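Local coordinates for beta-N-acetylhexosaminidase (Streptomyces plicatus, PDB 1JAK), which hydrolyses terminal N-acetylhexosamine residues from glycoconjugates, as a family 20 glycoside hydrolase that uses substrate-assisted catalysis, at residues 397-401 with 444-448. Residues are numbered along the deposited sequence; the frame is centred on the assembly and turned at random.
Sequences RTYLD and EAPLW. With IFG ((2R,3R,4S,5R)-2-acetamido-3,4-dihydroxy-5-hydroxymethyl-piperidine), chain F.
Thr-398 and Leu-400 satisfy two carbonyls of strand 440-447 from the neighbouring loop. The hydroxyl OG1 of Thr-398, set between its own backbone N and carbonyl carbon (chi1 70°), donates to Glu-444 O at 2.8 Å in the carbonyl plane, while Leu-400 N reaches Pro-446 O at 2.9 Å, nearly in line with the C=O bond. Pro-446 N lies 3.5 Å from Thr-398 O but has no hydrogen to share; that oxygen takes a CA-H...O contact from Ala-445 CA (3.4 Å). The Glu-444 carboxylate is held by Ser-161 OG and His-192 ND1. In this (beta/alpha)8 barrel the loop after strand 389-392 runs beside the end of strand 440-447, and both bring residues to the ligand pocket. Tyr-399 OH donates to the acetamido oxygen O7 of IFG (2.7 Å), which lies near the plane of the phenol ring. Asp-401 OD2 accepts from IFG O6 (2.6 Å), whereas its buried OD1, like Trp-448 N, finds no hydrogen-bond partner and rests 3.3 Å from Trp-448 CD1 at the indole edge. Trp-448, packed edge-to-face with His-194, turns one face to the piperidine, with IFG C3 3.4 Å above the indole centre, and sets NE1 over one face of the Tyr-399 ring, toward its rim near CE2, the planes inclined at 50°. With an alanine here, the piperidine is likely to lose the flat surface under C3, and the Tyr-399 phenol the indole NE1 against its face.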
ATOM      1  N   ARG A 397      -3.349  -1.479  15.035  1.00  7.86           N
ATOM      2  CA  ARG A 397      -1.929  -1.485  14.694  1.00  7.39           C
ATOM      3  C   ARG A 397      -1.612  -0.746  13.395  1.00  7.45           C
ATOM      4  O   ARG A 397      -0.841   0.215  13.393  1.00  9.29           O
ATOM      5  CB  ARG A 397      -1.414  -2.918  14.538  1.00  9.16           C
ATOM      6  CG  ARG A 397      -1.582  -3.807  15.752  1.00 11.10           C
ATOM      7  CD  ARG A 397      -0.540  -3.516  16.802  1.00 11.74           C
ATOM      8  NE  ARG A 397      -0.687  -4.414  17.946  1.00 13.02           N
ATOM      9  CZ  ARG A 397       0.162  -4.467  18.964  1.00 14.26           C
ATOM     10  NH1 ARG A 397       1.229  -3.679  18.982  1.00 12.16           N
ATOM     11  NH2 ARG A 397      -0.063  -5.302  19.973  1.00 13.06           N
ATOM     12  N   THR A 398      -2.204  -1.202  12.293  1.00  7.04           N
ATOM     13  CA  THR A 398      -1.906  -0.616  10.988  1.00  5.84           C
ATOM     14  C   THR A 398      -2.989   0.191  10.277  1.00  6.55           C
ATOM     15  O   THR A 398      -2.830   0.531   9.102  1.00  5.85           O
ATOM     16  CB  THR A 398      -1.401  -1.701  10.017  1.00  8.22           C
ATOM     17  OG1 THR A 398      -2.480  -2.578   9.670  1.00 10.23           O
ATOM     18  CG2 THR A 398      -0.286  -2.515  10.669  1.00  9.70           C
ATOM     19  N   TYR A 399      -4.087   0.486  10.965  1.00  5.44           N
ATOM     20  CA  TYR A 399      -5.138   1.306  10.371  1.00  6.03           C
ATOM     21  C   TYR A 399      -4.647   2.746  10.519  1.00  6.83           C
ATOM     22  O   TYR A 399      -4.650   3.308  11.617  1.00  7.76           O
ATOM     23  CB  TYR A 399      -6.461   1.086  11.114  1.00  5.23           C
ATOM     24  CG  TYR A 399      -7.330   0.022  10.482  1.00  5.80           C
ATOM     25  CD1 TYR A 399      -6.766  -1.113   9.894  1.00  5.10           C
ATOM     26  CD2 TYR A 399      -8.719   0.158  10.450  1.00  6.17           C
ATOM     27  CE1 TYR A 399      -7.560  -2.079   9.283  1.00  5.79           C
ATOM     28  CE2 TYR A 399      -9.525  -0.805   9.842  1.00  6.19           C
ATOM     29  CZ  TYR A 399      -8.936  -1.917   9.257  1.00  5.90           C
ATOM     30  OH  TYR A 399      -9.713  -2.851   8.618  1.00  6.06           O
ATOM     31  N   LEU A 400      -4.211   3.335   9.408  1.00  6.65           N
ATOM     32  CA  LEU A 400      -3.664   4.687   9.424  1.00  6.35           C
ATOM     33  C   LEU A 400      -4.659   5.809   9.705  1.00  6.04           C
ATOM     34  O   LEU A 400      -4.257   6.952   9.910  1.00  7.46           O
ATOM     35  CB  LEU A 400      -2.917   4.950   8.111  1.00  6.69           C
ATOM     36  CG  LEU A 400      -1.792   3.944   7.837  1.00  7.02           C
ATOM     37  CD1 LEU A 400      -1.279   4.120   6.416  1.00  7.48           C
ATOM     38  CD2 LEU A 400      -0.653   4.136   8.844  1.00  7.04           C
ATOM     39  N   ASP A 401      -5.951   5.489   9.709  1.00  6.53           N
ATOM     40  CA  ASP A 401      -6.970   6.492  10.001  1.00  7.08           C
ATOM     41  C   ASP A 401      -7.201   6.597  11.506  1.00  6.21           C
ATOM     42  O   ASP A 401      -7.921   7.483  11.964  1.00  7.31           O
ATOM     43  CB  ASP A 401      -8.291   6.132   9.312  1.00  6.67           C
ATOM     44  CG  ASP A 401      -8.877   4.827   9.821  1.00  7.45           C
ATOM     45  OD1 ASP A 401      -8.134   3.827   9.881  1.00  7.56           O
ATOM     46  OD2 ASP A 401     -10.079   4.796  10.155  1.00  7.19           O
ATOM     47  N   GLU A 444      -0.569  -5.224   5.640  1.00  7.47           N
ATOM     48  CA  GLU A 444      -1.148  -4.120   4.892  1.00  6.58           C
ATOM     49  C   GLU A 444      -1.460  -2.969   5.833  1.00  8.54           C
ATOM     50  O   GLU A 444      -1.802  -3.185   6.995  1.00  8.66           O
ATOM     51  CB  GLU A 444      -2.432  -4.548   4.173  1.00  7.98           C
ATOM     52  CG  GLU A 444      -3.065  -3.413   3.368  1.00  7.62           C
ATOM     53  CD  GLU A 444      -4.157  -3.880   2.420  1.00 10.29           C
ATOM     54  OE1 GLU A 444      -3.873  -4.736   1.557  1.00 11.86           O
ATOM     55  OE2 GLU A 444      -5.298  -3.385   2.535  1.00  9.73           O
ATOM     56  N   ALA A 445      -1.324  -1.748   5.325  1.00  7.27           N
ATOM     57  CA  ALA A 445      -1.620  -0.545   6.098  1.00  8.22           C
ATOM     58  C   ALA A 445      -2.764   0.184   5.396  1.00  8.73           C
ATOM     59  O   ALA A 445      -2.543   0.909   4.427  1.00  8.02           O
ATOM     60  CB  ALA A 445      -0.390   0.353   6.168  1.00  9.97           C
ATOM     61  N   PRO A 446      -4.005  -0.012   5.868  1.00  6.96           N
ATOM     62  CA  PRO A 446      -5.152   0.656   5.238  1.00  6.97           C
ATOM     63  C   PRO A 446      -5.353   2.086   5.720  1.00  7.24           C
ATOM     64  O   PRO A 446      -5.194   2.376   6.906  1.00  7.23           O
ATOM     65  CB  PRO A 446      -6.342  -0.223   5.638  1.00  7.16           C
ATOM     66  CG  PRO A 446      -5.712  -1.542   6.050  1.00  6.36           C
ATOM     67  CD  PRO A 446      -4.464  -1.094   6.752  1.00  7.45           C
ATOM     68  N   LEU A 447      -5.702   2.974   4.795  1.00  6.40           N
ATOM     69  CA  LEU A 447      -5.977   4.363   5.142  1.00  5.99           C
ATOM     70  C   LEU A 447      -7.421   4.656   4.749  1.00  6.69           C
ATOM     71  O   LEU A 447      -7.729   4.879   3.574  1.00  5.89           O
ATOM     72  CB  LEU A 447      -5.024   5.321   4.410  1.00  6.07           C
ATOM     73  CG  LEU A 447      -5.230   6.818   4.697  1.00  6.44           C
ATOM     74  CD1 LEU A 447      -5.219   7.081   6.203  1.00  7.10           C
ATOM     75  CD2 LEU A 447      -4.127   7.623   4.007  1.00  7.95           C
ATOM     76  N   TRP A 448      -8.307   4.624   5.742  1.00  5.53           N
ATOM     77  CA  TRP A 448      -9.724   4.895   5.534  1.00  5.75           C
ATOM     78  C   TRP A 448      -9.931   6.403   5.499  1.00  6.03           C
ATOM     79  O   TRP A 448      -9.216   7.148   6.171  1.00  6.50           O
ATOM     80  CB  TRP A 448     -10.535   4.243   6.654  1.00  4.81           C
ATOM     81  CG  TRP A 448     -10.350   2.755   6.664  1.00  6.29           C
ATOM     82  CD1 TRP A 448      -9.566   2.025   7.514  1.00  6.45           C
ATOM     83  CD2 TRP A 448     -10.921   1.821   5.742  1.00  4.66           C
ATOM     84  NE1 TRP A 448      -9.615   0.690   7.175  1.00  5.79           N
ATOM     85  CE2 TRP A 448     -10.441   0.539   6.091  1.00  4.78           C
ATOM     86  CE3 TRP A 448     -11.795   1.944   4.653  1.00  4.52           C
ATOM     87  CZ2 TRP A 448     -10.806  -0.616   5.390  1.00  4.30           C
ATOM     88  CZ3 TRP A 448     -12.161   0.796   3.955  1.00  5.97           C
ATOM     89  CH2 TRP A 448     -11.665  -0.468   4.329  1.00  4.28           C
TER
HETATM   90  N1  IFG F 601     -14.137  -0.552   9.497  1.00  7.82           N
HETATM   91  C2  IFG F 601     -14.597  -0.574   8.085  1.00  7.93           C
HETATM   92  C3  IFG F 601     -13.988   0.550   7.151  1.00  7.19           C
HETATM   93  C4  IFG F 601     -13.831   1.919   7.846  1.00  7.77           C
HETATM   94  C5  IFG F 601     -13.064   1.713   9.154  1.00  7.32           C
HETATM   95  C6  IFG F 601     -12.773   2.981   9.951  1.00  7.71           C
HETATM   96  C7  IFG F 601     -13.063  -2.434   7.591  1.00  7.39           C
HETATM   97  C8  IFG F 601     -12.662  -3.759   6.996  1.00  6.95           C
HETATM   98  C9  IFG F 601     -13.765   0.735  10.106  1.00  6.67           C
HETATM   99  N2  IFG F 601     -14.318  -1.903   7.495  1.00  6.65           N
HETATM  100  O7  IFG F 601     -12.194  -1.828   8.202  1.00  6.85           O
HETATM  101  O3  IFG F 601     -14.806   0.695   5.997  1.00  6.78           O
HETATM  102  O4  IFG F 601     -15.129   2.433   8.142  1.00  9.48           O
HETATM  103  O6  IFG F 601     -11.671   2.798  10.832  1.00  6.35           O